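Local coordinates for GTP-binding protein (Pyrococcus horikoshii, PDB 1WXQ), which is of uncertain cellular role but probably binds GTP and may hydrolyse nucleoside triphosphates, as an Obg-type P-loop GTPase carrying a ubiquitin-like TGS domain, at residues A[48-51]-A[56-59]; A[136-141]-A[213-218]; A[162-167]-A[184-189]; A[245-250]-A[309-314]; A[323-328]-A[370-375]. All blocks are in the same frame, centred on the assembly; numbering follows the deposited sequence.

Interaction 1 of 5, residues A[48-51]-A[56-59]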
# COMPACT_ATOMS: atom_id res chain seq x y z
N HIS A 48 13.47 8.89 -10.43
CA HIS A 48 13.12 8.51 -11.79
C HIS A 48 14.42 8.04 -12.45
O HIS A 48 15.46 8.68 -12.30
CB HIS A 48 12.55 9.70 -12.57
CG HIS A 48 12.22 9.38 -14.00
ND1 HIS A 48 13.15 8.90 -14.89
CD2 HIS A 48 11.04 9.43 -14.67
CE1 HIS A 48 12.57 8.67 -16.05
NE2 HIS A 48 11.29 8.98 -15.95
N PRO A 49 14.37 6.93 -13.19
CA PRO A 49 15.53 6.34 -13.87
C PRO A 49 16.47 7.40 -14.47
O PRO A 49 17.65 7.16 -14.70
CB PRO A 49 15.02 5.40 -14.96
CG PRO A 49 13.51 5.51 -15.02
CD PRO A 49 13.17 6.23 -13.64
N CYS A 50 15.91 8.58 -14.77
CA CYS A 50 16.72 9.59 -15.44
C CYS A 50 17.62 10.34 -14.47
O CYS A 50 17.51 11.55 -14.28
CB CYS A 50 15.79 10.55 -16.18
SG CYS A 50 15.15 9.83 -17.70
N LYS A 51 18.51 9.56 -13.83
CA LYS A 51 19.66 10.12 -13.11
C LYS A 51 20.97 9.39 -13.45
O LYS A 51 21.73 8.97 -12.58
CB LYS A 51 19.36 9.97 -11.62
CG LYS A 51 20.04 11.06 -10.78
CD LYS A 51 19.83 10.85 -9.28
CE LYS A 51 20.74 9.76 -8.72
NZ LYS A 51 20.61 9.72 -7.26
N SER A 56 15.32 13.98 -20.68
CA SER A 56 14.08 14.42 -21.31
C SER A 56 13.20 13.24 -21.70
O SER A 56 13.13 12.83 -22.85
CB SER A 56 14.45 15.24 -22.55
OG SER A 56 15.58 16.05 -22.27
N PRO A 57 12.53 12.66 -20.69
CA PRO A 57 11.60 11.56 -20.90
C PRO A 57 10.22 12.09 -21.35
O PRO A 57 9.80 13.16 -20.96
CB PRO A 57 11.45 10.83 -19.56
CG PRO A 57 12.15 11.65 -18.47
CD PRO A 57 12.54 12.99 -19.27
N ASN A 58 9.51 11.32 -22.20
CA ASN A 58 8.14 11.73 -22.53
C ASN A 58 7.12 10.84 -21.84
O ASN A 58 6.57 9.89 -22.40
CB ASN A 58 7.92 11.69 -24.05
CG ASN A 58 9.23 11.76 -24.80
OD1 ASN A 58 9.64 10.82 -25.47
ND2 ASN A 58 9.82 12.97 -24.81
N PRO A 59 6.83 11.11 -20.56
CA PRO A 59 5.90 10.34 -19.72
C PRO A 59 4.45 10.34 -20.17
O PRO A 59 3.95 11.34 -20.68
CB PRO A 59 6.08 10.98 -18.35
CG PRO A 59 6.31 12.40 -18.70
CD PRO A 59 7.32 12.28 -19.82
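The imidazole of His48 and the sulfur of Cys50 are brought onto the ring of Pro57 by different first torsions. In His48, CG stands anti to the backbone N (chi1 178°), which sends the ring out beside its own carbonyl carbon; in Cys50, SG is anti to the carbonyl carbon (chi1 -76°) and lies beside the backbone N. Both side chains therefore end on CG of Pro57. His48 NE2 is 3.8 Å from Pro57 CG, and His48 CE1 comes to 3.9 Å of that same carbon, an oblique meeting in which the two side chains arrive from opposite directions. Cys50 SG touches Pro57 CG at 3.6 Å. No hydrogen bond spans the two segments, so between them the proline corner meets its partners through van der Waals contact.

Both segments belong to the long connection between strand 39-47 and strand 64-65, near the end of strand 39-47, which pairs antiparallel with strand 68-77 of the P-loop GTPase sheet, and the contact folds this connection back on itself. Cys50 is the centre of an inverse gamma turn, with a weak bond of 2.7 Å from Lys51 N to Pro49 O; its side chain and that of His48 both point toward Pro57. The His48 ring also meets Tyr64 edge-to-face and Tyr323 at about 45° between planes. Leu339 packs on both His48 and Cys50, while Asn58 OD1 accepts a hydrogen bond from Val338 N.

Interaction 2 of 5, residues A[136-141]-A[213-218]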
# COMPACT_ATOMS: atom_id res chain seq x y z
N ARG A 136 -9.05 -5.54 15.36
CA ARG A 136 -10.09 -6.52 15.66
C ARG A 136 -11.33 -6.41 14.78
O ARG A 136 -11.95 -7.42 14.46
CB ARG A 136 -10.52 -6.39 17.12
CG ARG A 136 -9.39 -6.48 18.08
CD ARG A 136 -9.82 -5.96 19.41
NE ARG A 136 -8.84 -6.25 20.45
CZ ARG A 136 -8.90 -5.77 21.68
NH1 ARG A 136 -9.89 -4.96 22.03
NH2 ARG A 136 -7.98 -6.12 22.57
N GLU A 137 -11.71 -5.20 14.39
CA GLU A 137 -12.88 -5.05 13.54
C GLU A 137 -12.65 -5.71 12.17
O GLU A 137 -13.56 -6.34 11.61
CB GLU A 137 -13.24 -3.58 13.36
CG GLU A 137 -13.72 -2.88 14.64
CD GLU A 137 -14.98 -3.52 15.23
OE1 GLU A 137 -15.99 -3.64 14.50
OE2 GLU A 137 -14.96 -3.89 16.42
N ILE A 138 -11.45 -5.57 11.63
CA ILE A 138 -11.15 -6.16 10.32
C ILE A 138 -11.02 -7.67 10.47
O ILE A 138 -11.46 -8.43 9.62
CB ILE A 138 -9.87 -5.55 9.72
CG1 ILE A 138 -10.13 -4.07 9.41
CG2 ILE A 138 -9.44 -6.31 8.50
CD1 ILE A 138 -8.89 -3.21 9.24
N ASP A 139 -10.43 -8.08 11.58
CA ASP A 139 -10.25 -9.49 11.88
C ASP A 139 -11.57 -10.22 12.02
O ASP A 139 -11.75 -11.27 11.42
CB ASP A 139 -9.45 -9.65 13.17
CG ASP A 139 -7.96 -9.64 12.91
OD1 ASP A 139 -7.55 -9.16 11.82
OD2 ASP A 139 -7.20 -10.11 13.79
N TYR A 140 -12.50 -9.68 12.79
CA TYR A 140 -13.77 -10.35 12.96
C TYR A 140 -14.64 -10.26 11.72
O TYR A 140 -15.44 -11.17 11.44
CB TYR A 140 -14.49 -9.82 14.20
CG TYR A 140 -13.88 -10.41 15.43
CD1 TYR A 140 -12.57 -10.07 15.80
CD2 TYR A 140 -14.54 -11.39 16.17
CE1 TYR A 140 -11.95 -10.70 16.87
CE2 TYR A 140 -13.92 -12.03 17.24
CZ TYR A 140 -12.63 -11.69 17.59
OH TYR A 140 -12.01 -12.33 18.64
N TRP A 141 -14.48 -9.20 10.95
CA TRP A 141 -15.26 -9.02 9.71
C TRP A 141 -15.01 -10.21 8.73
O TRP A 141 -15.97 -10.80 8.22
CB TRP A 141 -14.92 -7.67 9.12
CG TRP A 141 -15.25 -7.53 7.66
CD1 TRP A 141 -16.46 -7.74 7.07
CD2 TRP A 141 -14.35 -7.16 6.61
NE1 TRP A 141 -16.37 -7.52 5.71
CE2 TRP A 141 -15.09 -7.16 5.40
CE3 TRP A 141 -12.99 -6.81 6.57
CZ2 TRP A 141 -14.52 -6.84 4.16
CZ3 TRP A 141 -12.41 -6.49 5.33
CH2 TRP A 141 -13.18 -6.50 4.15
N VAL A 213 -1.90 -10.09 5.74
CA VAL A 213 -1.38 -10.12 4.38
C VAL A 213 -2.23 -9.36 3.36
O VAL A 213 -1.68 -8.76 2.43
CB VAL A 213 -1.22 -11.59 3.90
CG1 VAL A 213 -0.80 -11.62 2.45
CG2 VAL A 213 -0.20 -12.31 4.75
N ASN A 214 -3.55 -9.37 3.55
CA ASN A 214 -4.54 -8.73 2.64
C ASN A 214 -4.91 -7.30 3.03
O ASN A 214 -5.34 -6.51 2.19
CB ASN A 214 -5.80 -9.61 2.59
CG ASN A 214 -6.91 -9.02 1.71
OD1 ASN A 214 -7.73 -8.23 2.17
ND2 ASN A 214 -6.95 -9.43 0.44
N LYS A 215 -4.76 -6.97 4.30
CA LYS A 215 -5.07 -5.63 4.75
C LYS A 215 -3.92 -5.09 5.59
O LYS A 215 -4.11 -4.64 6.70
CB LYS A 215 -6.38 -5.64 5.53
CG LYS A 215 -7.59 -5.91 4.64
CD LYS A 215 -7.76 -4.79 3.60
CE LYS A 215 -8.89 -5.05 2.61
NZ LYS A 215 -8.49 -5.94 1.48
N PRO A 216 -2.71 -5.14 5.04
CA PRO A 216 -1.54 -4.64 5.77
C PRO A 216 -1.67 -3.14 5.87
O PRO A 216 -2.24 -2.49 4.99
CB PRO A 216 -0.38 -5.05 4.87
CG PRO A 216 -0.97 -4.87 3.51
CD PRO A 216 -2.35 -5.48 3.66
N MSE A 217 -1.15 -2.57 6.94
CA MSE A 217 -1.27 -1.13 7.06
C MSE A 217 -0.07 -0.40 7.61
O MSE A 217 0.84 -0.99 8.17
CB MSE A 217 -2.51 -0.77 7.88
CG MSE A 217 -2.81 -1.64 9.09
SE MSE A 217 -4.52 -1.07 9.87
CE MSE A 217 -5.35 -2.81 10.06
N VAL A 218 -0.07 0.90 7.36
CA VAL A 218 0.97 1.76 7.86
C VAL A 218 0.24 2.76 8.74
O VAL A 218 -0.85 3.23 8.39
CB VAL A 218 1.73 2.49 6.74
CG1 VAL A 218 2.64 3.57 7.35
CG2 VAL A 218 2.56 1.50 5.96
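Ile138 and selenomethionine Met217 meet tip to tip, CD1 against CE at 3.7 Å, where helix 127-147 packs on the central sheet of the P-loop GTPase fold. The isoleucine reaches down with CG1 anti to its carbonyl carbon (chi1 -66°), which turns CG2 the other way, to a looser approach of 4.3 Å between Ile138 CG2 and Lys215 CG. Met217 begins strand 217-222 and bends at its third torsion to bring the methyl group round to the isoleucine. Leu105 of the adjoining parallel strand 104-110 touches both Ile138 and Met217.

Farther out, polar groups link the surrounding elements. Asp139 binds helix 200-214 twice, through a salt bridge from OD1 to Arg211 NE and a hydrogen bond between OD2 and Ser208 OG. Lys215, the first residue beyond that helix, lays its methylene chain beside Ile138, while its buried ammonium group lies within hydrogen-bonding distance of several oxygens (Arg100 O, Ala102 O, Ile175 O and Asn214 OD1), which must share its three protons; this cluster would probably stabilise the positive charge. Lys215 NZ also returns to Asn214 O at 3.3 Å, arriving from above the carbonyl plane, 53° out of it.

Interaction 3 of 5, residues A[162-167]-A[184-189]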
# COMPACT_ATOMS: atom_id res chain seq x y z
N ILE A 162 -13.67 -30.48 -3.50
CA ILE A 162 -13.12 -29.22 -3.99
C ILE A 162 -11.76 -28.90 -3.36
O ILE A 162 -11.38 -29.43 -2.33
CB ILE A 162 -14.13 -28.11 -3.67
CG1 ILE A 162 -15.26 -28.12 -4.70
CG2 ILE A 162 -13.43 -26.74 -3.76
CD1 ILE A 162 -16.36 -27.12 -4.35
N LYS A 163 -11.04 -28.01 -4.08
CA LYS A 163 -9.78 -27.52 -3.57
C LYS A 163 -10.00 -26.42 -2.54
O LYS A 163 -10.59 -25.38 -2.83
CB LYS A 163 -9.00 -27.07 -4.83
CG LYS A 163 -7.50 -26.82 -4.62
CD LYS A 163 -6.65 -28.11 -4.75
CE LYS A 163 -5.23 -27.82 -5.23
NZ LYS A 163 -5.22 -27.39 -6.64
N LEU A 164 -9.60 -26.76 -1.30
CA LEU A 164 -9.95 -25.93 -0.15
C LEU A 164 -9.50 -24.48 -0.30
O LEU A 164 -10.29 -23.54 -0.22
CB LEU A 164 -9.32 -26.55 1.10
CG LEU A 164 -9.62 -25.74 2.36
CD1 LEU A 164 -11.12 -25.69 2.67
CD2 LEU A 164 -8.95 -26.32 3.61
N GLU A 165 -8.24 -24.37 -0.72
CA GLU A 165 -7.71 -23.07 -1.12
C GLU A 165 -8.59 -22.31 -2.11
O GLU A 165 -8.92 -21.15 -1.88
CB GLU A 165 -6.30 -23.22 -1.70
CG GLU A 165 -6.01 -24.58 -2.32
CD GLU A 165 -5.62 -25.63 -1.29
OE1 GLU A 165 -4.58 -25.43 -0.62
OE2 GLU A 165 -6.35 -26.64 -1.16
N SER A 166 -8.99 -22.96 -3.20
CA SER A 166 -9.83 -22.31 -4.21
C SER A 166 -11.21 -21.93 -3.68
O SER A 166 -11.73 -20.87 -4.02
CB SER A 166 -10.00 -23.22 -5.44
OG SER A 166 -11.01 -22.70 -6.32
N ALA A 167 -11.79 -22.80 -2.87
CA ALA A 167 -13.12 -22.54 -2.32
C ALA A 167 -13.11 -21.36 -1.34
O ALA A 167 -14.01 -20.52 -1.37
CB ALA A 167 -13.65 -23.79 -1.63
N GLU A 184 -0.80 -20.22 1.56
CA GLU A 184 0.23 -19.88 2.53
C GLU A 184 -0.28 -19.78 3.95
O GLU A 184 0.34 -20.31 4.86
CB GLU A 184 0.89 -18.54 2.17
CG GLU A 184 1.55 -18.50 0.82
CD GLU A 184 2.08 -17.12 0.50
OE1 GLU A 184 1.40 -16.14 0.89
OE2 GLU A 184 3.16 -17.01 -0.14
N ALA A 185 -1.39 -19.08 4.13
CA ALA A 185 -1.95 -18.91 5.46
C ALA A 185 -2.18 -20.27 6.08
O ALA A 185 -1.74 -20.55 7.20
CB ALA A 185 -3.24 -18.13 5.37
N MSE A 186 -2.87 -21.13 5.34
CA MSE A 186 -3.16 -22.47 5.82
C MSE A 186 -1.87 -23.21 6.16
O MSE A 186 -1.74 -23.81 7.23
CB MSE A 186 -3.91 -23.25 4.76
CG MSE A 186 -5.33 -22.81 4.55
SE MSE A 186 -6.18 -23.99 3.31
CE MSE A 186 -5.55 -25.68 4.01
N HIS A 187 -0.94 -23.16 5.21
CA HIS A 187 0.35 -23.83 5.36
C HIS A 187 1.05 -23.35 6.61
O HIS A 187 1.59 -24.14 7.37
CB HIS A 187 1.21 -23.55 4.11
CG HIS A 187 2.60 -24.12 4.18
ND1 HIS A 187 3.62 -23.50 4.86
CD2 HIS A 187 3.12 -25.26 3.66
CE1 HIS A 187 4.72 -24.23 4.75
NE2 HIS A 187 4.44 -25.30 4.03
N LYS A 188 0.99 -22.04 6.85
CA LYS A 188 1.63 -21.42 7.99
C LYS A 188 1.04 -21.79 9.35
O LYS A 188 1.74 -21.76 10.35
CB LYS A 188 1.59 -19.91 7.82
CG LYS A 188 2.34 -19.14 8.88
CD LYS A 188 2.23 -17.65 8.61
CE LYS A 188 2.82 -16.85 9.75
NZ LYS A 188 2.86 -15.40 9.42
N LEU A 189 -0.24 -22.14 9.38
CA LEU A 189 -0.90 -22.49 10.62
C LEU A 189 -1.28 -23.97 10.66
O LEU A 189 -2.26 -24.31 11.34
CB LEU A 189 -2.16 -21.64 10.80
CG LEU A 189 -2.03 -20.12 10.77
CD1 LEU A 189 -3.41 -19.48 10.74
CD2 LEU A 189 -1.25 -19.64 11.99
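One methyl branch of Leu164 and the far end of selenomethionine Met186 make the close part of this contact. Leu164 CD2 lies 3.5 Å from Met186 CE and 3.6 Å from its SE, so it sits against the selenium-methyl bond, and Leu164 CG follows at 4.0 Å from Met186 SE. The side chains cross obliquely. Leu164 gains its position with CG anti to the backbone N (chi1 179°), and Met186 extends from its helix before bending at chi3 (44°), which turns the methyl carbon onto the leucine branch.

Contact thins on the Glu165 flank. Its carboxylate comes no nearer than 4.5 Å, measured from Glu165 OE1 to Met186 SE, and no hydrogen bond joins the two segments. Glu165 is nonetheless buried, its side chain touching Val182 and Trp183. Beyond Met186, the next residues of helix 179-188, His187 and Lys188, are exposed; the His187 ring turns back to Trp183, their planes about 25° apart.

The joint is plain helix-to-helix packing within an alpha-helical part of the chain, without strands between the two segments. Lys163 takes the N-cap position of helix 164-171, and Leu164, the first residue of the helix, faces the last turn of helix 179-188. Trp198 touches both Leu164 and Met186, Pro195 adds to the leucine side, and Phe206 from helix 200-214 touches Met186.

Interaction 4 of 5, residues A[245-250]-A[309-314]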
# COMPACT_ATOMS: atom_id res chain seq x y z
N ILE A 245 4.44 -0.32 10.90
CA ILE A 245 5.34 0.77 10.57
C ILE A 245 4.65 2.07 11.00
O ILE A 245 3.54 2.35 10.57
CB ILE A 245 5.59 0.84 9.06
CG1 ILE A 245 6.37 -0.40 8.61
CG2 ILE A 245 6.29 2.14 8.71
CD1 ILE A 245 6.62 -0.45 7.10
N VAL A 246 5.31 2.86 11.85
CA VAL A 246 4.70 4.11 12.30
C VAL A 246 5.51 5.34 11.98
O VAL A 246 6.67 5.44 12.37
CB VAL A 246 4.48 4.14 13.81
CG1 VAL A 246 3.88 5.48 14.20
CG2 VAL A 246 3.58 3.01 14.23
N ILE A 247 4.89 6.30 11.33
CA ILE A 247 5.58 7.52 10.95
C ILE A 247 4.87 8.81 11.42
O ILE A 247 3.66 8.98 11.24
CB ILE A 247 5.77 7.51 9.41
CG1 ILE A 247 6.69 6.33 9.05
CG2 ILE A 247 6.32 8.85 8.89
CD1 ILE A 247 6.62 5.89 7.59
N PRO A 248 5.61 9.71 12.09
CA PRO A 248 5.01 10.96 12.57
C PRO A 248 4.52 11.72 11.35
O PRO A 248 5.05 11.57 10.25
CB PRO A 248 6.15 11.65 13.30
CG PRO A 248 7.38 11.04 12.72
CD PRO A 248 7.01 9.60 12.54
N THR A 249 3.51 12.57 11.54
CA THR A 249 2.93 13.26 10.41
C THR A 249 2.11 14.50 10.78
O THR A 249 1.48 14.55 11.85
CB THR A 249 2.04 12.23 9.64
OG1 THR A 249 2.81 11.62 8.60
CG2 THR A 249 0.80 12.87 9.09
N SER A 250 2.13 15.50 9.89
CA SER A 250 1.38 16.73 10.08
C SER A 250 0.57 17.00 8.82
O SER A 250 1.01 17.72 7.90
CB SER A 250 2.32 17.91 10.37
OG SER A 250 2.90 17.82 11.67
N ILE A 309 3.18 7.20 2.34
CA ILE A 309 2.78 6.64 1.05
C ILE A 309 3.89 5.84 0.37
O ILE A 309 3.62 4.80 -0.25
CB ILE A 309 2.25 7.75 0.12
CG1 ILE A 309 0.97 8.35 0.72
CG2 ILE A 309 1.99 7.19 -1.27
CD1 ILE A 309 0.43 9.57 0.01
N ASN A 310 5.13 6.30 0.50
CA ASN A 310 6.24 5.56 -0.09
C ASN A 310 6.43 4.23 0.67
O ASN A 310 6.75 3.20 0.06
CB ASN A 310 7.55 6.38 -0.06
CG ASN A 310 7.57 7.56 -1.05
OD1 ASN A 310 6.67 7.71 -1.90
ND2 ASN A 310 8.59 8.41 -0.93
N ARG A 311 6.22 4.24 1.99
CA ARG A 311 6.41 3.02 2.77
C ARG A 311 5.33 2.01 2.45
O ARG A 311 5.58 0.80 2.49
CB ARG A 311 6.44 3.31 4.28
CG ARG A 311 7.68 4.07 4.76
CD ARG A 311 9.00 3.30 4.46
NE ARG A 311 9.16 2.12 5.31
CZ ARG A 311 9.51 2.16 6.59
NH1 ARG A 311 9.75 3.32 7.19
NH2 ARG A 311 9.60 1.04 7.29
N VAL A 312 4.13 2.49 2.11
CA VAL A 312 3.05 1.57 1.76
C VAL A 312 3.35 0.87 0.42
O VAL A 312 3.28 -0.35 0.31
CB VAL A 312 1.69 2.29 1.61
CG1 VAL A 312 0.66 1.30 1.11
CG2 VAL A 312 1.25 2.89 2.94
N VAL A 313 3.69 1.67 -0.58
CA VAL A 313 3.97 1.20 -1.94
C VAL A 313 5.23 0.34 -2.09
O VAL A 313 5.16 -0.78 -2.61
CB VAL A 313 4.09 2.42 -2.91
CG1 VAL A 313 4.37 1.95 -4.33
CG2 VAL A 313 2.81 3.24 -2.87
N PHE A 314 6.36 0.89 -1.66
CA PHE A 314 7.67 0.24 -1.76
C PHE A 314 8.01 -0.79 -0.69
O PHE A 314 8.76 -1.73 -0.95
CB PHE A 314 8.76 1.31 -1.75
CG PHE A 314 8.60 2.36 -2.82
CD1 PHE A 314 8.38 1.99 -4.16
CD2 PHE A 314 8.69 3.71 -2.49
CE1 PHE A 314 8.25 2.96 -5.16
CE2 PHE A 314 8.56 4.69 -3.48
CZ PHE A 314 8.34 4.32 -4.83
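Arg311 NE, at the point where the side chain reaches the Ile245 CD1 methyl at 4.0 Å, is held by a salt bridge to Asp315 OD2, one helical turn on. This bond within helix 305-316 probably steadies a folded chain: CG is anti to the carbonyl carbon (chi1 -69°), and further bends at chi2 and chi3 curl the guanidinium back toward strand 245-249. There Ile245 meets the flat group over one face, with CG2 3.6 Å above the Arg311 guanidinium plane and displaced toward its rim. The other branch of the isoleucine reaches the end of the group, Ile245 CD1 lying 3.3 Å from Arg311 NH2. Ile247, two residues along, approaches lower on the chain, its CD1 resting 3.5 Å from Arg311 CG. The apolar parts thus support a charged group whose polar demand is met at least partly by Asp315. With an alanine here, Asp315 would probably lose this charge partner and a gap would open beside the Ile245 and Ile247 methyls.

The contact sets helix 305-316 against the sheet of the P-loop GTPase fold. Strand 245-249 runs parallel to strand 217-222, and its backbone bonds to it pair Ile245 and Ile247 with Ile219. Within the same helix, Val308 packs on Ile247, while Val312 touches Val218 of strand 217-222 and Ala104 and Ile106 of strand 104-110.

Interaction 5 of 5, residues A[323-328]-A[370-375]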
# COMPACT_ATOMS: atom_id res chain seq x y z
N TYR A 323 10.30 -0.01 -16.16
CA TYR A 323 9.94 0.63 -17.43
C TYR A 323 10.21 -0.20 -18.68
O TYR A 323 11.36 -0.52 -18.97
CB TYR A 323 10.70 1.95 -17.60
CG TYR A 323 10.47 2.96 -16.50
CD1 TYR A 323 11.05 2.80 -15.24
CD2 TYR A 323 9.73 4.12 -16.75
CE1 TYR A 323 10.89 3.78 -14.25
CE2 TYR A 323 9.58 5.10 -15.77
CZ TYR A 323 10.16 4.93 -14.53
OH TYR A 323 10.03 5.92 -13.58
N PRO A 324 9.15 -0.54 -19.44
CA PRO A 324 9.27 -1.32 -20.67
C PRO A 324 9.47 -0.41 -21.87
O PRO A 324 8.75 0.58 -22.05
CB PRO A 324 7.94 -2.05 -20.74
CG PRO A 324 7.01 -1.01 -20.25
CD PRO A 324 7.74 -0.45 -19.03
N VAL A 325 10.45 -0.76 -22.70
CA VAL A 325 10.76 0.00 -23.90
C VAL A 325 10.65 -0.86 -25.15
O VAL A 325 10.41 -2.07 -25.07
CB VAL A 325 12.20 0.58 -23.83
CG1 VAL A 325 12.29 1.62 -22.72
CG2 VAL A 325 13.19 -0.55 -23.58
N HIS A 326 10.84 -0.22 -26.31
CA HIS A 326 10.78 -0.90 -27.59
C HIS A 326 12.24 -1.00 -28.07
O HIS A 326 12.64 -1.94 -28.74
CB HIS A 326 9.79 -0.19 -28.52
CG HIS A 326 9.48 -0.94 -29.78
ND1 HIS A 326 8.81 -0.36 -30.84
CD2 HIS A 326 9.72 -2.22 -30.14
CE1 HIS A 326 8.65 -1.26 -31.79
NE2 HIS A 326 9.19 -2.40 -31.39
N ASP A 327 13.00 0.02 -27.64
CA ASP A 327 14.38 0.06 -28.08
C ASP A 327 15.35 0.44 -26.93
O ASP A 327 15.31 1.56 -26.43
CB ASP A 327 14.50 1.16 -29.16
CG ASP A 327 15.87 1.26 -29.82
OD1 ASP A 327 16.86 1.54 -29.11
OD2 ASP A 327 15.94 1.05 -31.05
N GLU A 328 16.17 -0.52 -26.50
CA GLU A 328 17.10 -0.30 -25.41
C GLU A 328 18.22 0.61 -25.89
O GLU A 328 17.98 1.51 -26.69
CB GLU A 328 17.70 -1.63 -24.94
CG GLU A 328 17.13 -2.88 -25.62
CD GLU A 328 17.56 -3.03 -27.07
OE1 GLU A 328 17.17 -2.18 -27.91
OE2 GLU A 328 18.29 -4.00 -27.37
N ILE A 370 15.57 -8.03 -22.56
CA ILE A 370 16.91 -7.46 -22.52
C ILE A 370 16.97 -6.32 -21.49
O ILE A 370 16.12 -5.43 -21.48
CB ILE A 370 17.32 -6.95 -23.92
CG1 ILE A 370 17.62 -8.14 -24.83
CG2 ILE A 370 18.52 -6.02 -23.83
CD1 ILE A 370 17.83 -7.78 -26.29
N ASN A 371 17.96 -6.39 -20.62
CA ASN A 371 18.16 -5.37 -19.59
C ASN A 371 18.68 -4.11 -20.28
O ASN A 371 19.86 -4.04 -20.66
CB ASN A 371 19.19 -5.88 -18.57
CG ASN A 371 19.40 -4.91 -17.43
OD1 ASN A 371 19.57 -3.71 -17.63
ND2 ASN A 371 19.40 -5.43 -16.20
N ALA A 372 17.82 -3.11 -20.44
CA ALA A 372 18.19 -1.86 -21.11
C ALA A 372 19.28 -1.08 -20.38
O ALA A 372 19.56 0.07 -20.73
CB ALA A 372 16.97 -0.99 -21.30
N ARG A 373 19.88 -1.69 -19.37
CA ARG A 373 20.95 -1.05 -18.64
C ARG A 373 22.23 -1.83 -18.90
O ARG A 373 23.21 -1.26 -19.38
CB ARG A 373 20.64 -1.01 -17.14
CG ARG A 373 19.86 0.22 -16.73
CD ARG A 373 19.53 0.22 -15.25
NE ARG A 373 18.92 1.48 -14.85
CZ ARG A 373 18.22 1.66 -13.73
NH1 ARG A 373 18.03 0.64 -12.89
NH2 ARG A 373 17.70 2.85 -13.46
N THR A 374 22.21 -3.12 -18.58
CA THR A 374 23.38 -3.97 -18.81
C THR A 374 23.56 -4.21 -20.30
O THR A 374 24.67 -4.49 -20.76
CB THR A 374 23.18 -5.39 -18.22
OG1 THR A 374 23.19 -5.32 -16.78
CG2 THR A 374 24.29 -6.32 -18.68
N LYS A 375 22.46 -4.09 -21.03
CA LYS A 375 22.45 -4.29 -22.48
C LYS A 375 22.58 -5.75 -22.87
O LYS A 375 22.88 -6.06 -24.02
CB LYS A 375 23.58 -3.48 -23.11
CG LYS A 375 23.55 -2.00 -22.75
CD LYS A 375 24.85 -1.30 -23.16
CE LYS A 375 26.05 -1.79 -22.34
NZ LYS A 375 27.32 -1.13 -22.75
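Glu328 and Ala372 bring the two backbones within 4.7 Å, CA to CA, where the chain leaving strand 319-325 swings past the end of strand 366-371, yet no backbone hydrogen bond links them. The side chains touch through carbon. Glu328 CB rests 3.8 Å from Ala372 CB, and Glu328 CG lies 3.9 Å from Ile370 CG2. A bend at chi2 (71°) turns the Glu328 chain across the isoleucine at a slant, with Glu328 OE2 4.0 Å from Ile370 CD1. Val325 adds a looser approach of CG2 to Ala372 CB at 4.4 Å.

Just beyond Ile370 the chain turns in an Asx motif: Asn371 OD1 accepts from Thr374 N at 2.9 Å with an angle of 160° at the hydrogen, the donor standing well above the carbonyl plane. This bond and one from Lys375 N to Asn371 O fold the chain past Ala372 and hold the turn at the strand's end.

The two strands flank strand 388-394 in a four-stranded mixed sheet whose 2-1-4-3 order is consistent with the ubiquitin-like fold of TGS domains. Ile389 of that central strand touches both Val325 and Ala372, and Lys391 lies against Glu328.

An exposed glutamate that uses its methylene groups for packing, with no hydrogen bond or salt bridge across the segments, makes this a modest surface contact dependent on shape more than on charge.

From the N terminus, interaction 1 closes a short loop near the end of strand 39-47. Interaction 2 then spans a long, largely helical excursion from helix 127-147 to strand 217-222, and interaction 3 is nested inside it, joining two helices of that excursion. Interaction 4 closes the loop from strand 245-249 to helix 305-316, and interaction 5 that from strand 319-325 to strand 366-371, in series, so no loops cross. Interactions 2 and 4 share a sheet: helix 127-147 meets Met217, while helix 305-316 reaches the neighbouring Val218 on the opposite face. Tyr323 of the TGS-like sheet packs on His48 and Pro49, bringing interactions 1 and 5 together, whereas interaction 3 is remote from both.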